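Side-chain contact in beta-lactamase (Klebsiella pneumoniae, PDB 6HUH), which probably hydrolyses beta-lactam antibiotics as a class D serine enzyme, turning them into substituted beta-amino acids and so conferring antibiotic resistance: residues Pro76-Ala79 and Gly80-Asp83. Sequence-based numbering, arbitrary orientation.
Sequences PFKA and GDPD
The Phe77 ring brings one edge against the chain of Asp81-Asp83: the carbonyl O of Pro82 lies in the ring plane, 3.8 Å from CE1, where the slightly positive rim hydrogens suit an oxygen. Asp81 O and Asp83 CB come obliquely to CE1 and CZ, CB standing 3.8 Å from CZ. With CG anti to the backbone N (chi1 175°), the phenyl group reaches across the loop; it also meets the ring of Trp104 on helix 103-113. Asp81 CB stands out of the ring plane, to one side of it, 3.7 Å from Phe77 CE1, an aliphatic neighbour for the rim of the ring; the carboxylate beyond is turned 74° from the ring plane.

Directly after Phe77 the chain makes a type II beta turn, Lys78 to Asp81, in the surface loop joining helices 56-64 and 94-99 of this penicillin-binding transpeptidase-type domain. Asp81 N closes it on Lys78 O at 3.1 Å. Glycine suits the third position because, at its positive phi, a CB would run into the carbonyl O of Ala79.

The aspartate then reaches back over the turn: OD2 accepts a hydrogen bond from Lys78 N at 3.1 Å, the donor approaching from above the carboxylate plane, 40° out of it. Aspartate suits the place: it is short enough for OD2 to meet the nearby backbone N-H, and its charge pairs with Arg108, which also hydrogen-bonds Pro76 O and thus ties the turn to helix 103-113.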
loop_
_atom_site.group_PDB
_atom_site.type_symbol
_atom_site.label_atom_id
_atom_site.label_comp_id
_atom_site.label_asym_id
_atom_site.label_seq_id
_atom_site.Cartn_x
_atom_site.Cartn_y
_atom_site.Cartn_z
ATOM N N PRO A 76 0.331 7.706 14.922
ATOM C CA PRO A 76 0.128 6.503 15.744
ATOM C C PRO A 76 -1.276 6.375 16.346
ATOM O O PRO A 76 -1.939 7.379 16.625
ATOM C CB PRO A 76 1.162 6.674 16.850
ATOM C CG PRO A 76 1.266 8.148 17.035
ATOM C CD PRO A 76 1.069 8.751 15.671
ATOM N N PHE A 77 -1.699 5.130 16.605
ATOM C CA PHE A 77 -2.965 4.821 17.273
ATOM C C PHE A 77 -2.814 5.190 18.761
ATOM O O PHE A 77 -1.770 4.922 19.351
ATOM C CB PHE A 77 -3.268 3.320 17.124
ATOM C CG PHE A 77 -4.487 2.837 17.881
ATOM C CD1 PHE A 77 -5.763 2.966 17.335
ATOM C CD2 PHE A 77 -4.356 2.210 19.118
ATOM C CE1 PHE A 77 -6.885 2.492 18.021
ATOM C CE2 PHE A 77 -5.485 1.756 19.810
ATOM C CZ PHE A 77 -6.738 1.900 19.258
ATOM N N LYS A 78 -3.843 5.781 19.367
ATOM C CA LYS A 78 -3.794 6.153 20.790
ATOM C C LYS A 78 -4.945 5.494 21.557
ATOM O O LYS A 78 -5.996 5.266 20.967
ATOM C CB LYS A 78 -3.893 7.682 20.957
ATOM C CG LYS A 78 -2.728 8.498 20.399
ATOM C CD LYS A 78 -3.039 9.990 20.530
ATOM C CE LYS A 78 -2.209 10.868 19.630
ATOM N NZ LYS A 78 -2.809 12.223 19.515
ATOM N N ALA A 79 -4.762 5.230 22.877
ATOM C CA ALA A 79 -5.798 4.654 23.755
ATOM C C ALA A 79 -6.956 5.643 23.832
ATOM O O ALA A 79 -6.762 6.813 24.157
ATOM C CB ALA A 79 -5.241 4.385 25.147
ATOM N N GLY A 80 -8.130 5.179 23.447
ATOM C CA GLY A 80 -9.329 5.999 23.376
ATOM C C GLY A 80 -9.808 6.210 21.949
ATOM O O GLY A 80 -10.858 6.829 21.734
ATOM N N ASP A 81 -9.036 5.705 20.955
ATOM C CA ASP A 81 -9.428 5.799 19.550
ATOM C C ASP A 81 -10.263 4.578 19.193
ATOM O O ASP A 81 -9.961 3.486 19.693
ATOM C CB ASP A 81 -8.221 5.899 18.598
ATOM C CG ASP A 81 -7.506 7.231 18.583
ATOM O OD1 ASP A 81 -8.143 8.255 18.907
ATOM O OD2 ASP A 81 -6.312 7.256 18.220
ATOM N N PRO A 82 -11.306 4.738 18.338
ATOM C CA PRO A 82 -12.126 3.574 17.944
ATOM C C PRO A 82 -11.275 2.442 17.366
ATOM O O PRO A 82 -10.411 2.680 16.520
ATOM C CB PRO A 82 -13.095 4.153 16.907
ATOM C CG PRO A 82 -12.501 5.469 16.512
ATOM C CD PRO A 82 -11.785 5.975 17.692
ATOM N N ASP A 83 -11.470 1.227 17.897
ATOM C CA ASP A 83 -10.724 0.029 17.512
ATOM C C ASP A 83 -11.669 -1.109 17.117
ATOM O O ASP A 83 -11.524 -2.242 17.591
ATOM C CB ASP A 83 -9.739 -0.386 18.642
ATOM C CG ASP A 83 -10.287 -0.397 20.072
ATOM O OD1 ASP A 83 -11.521 -0.533 20.241
ATOM O OD2 ASP A 83 -9.471 -0.311 21.022
#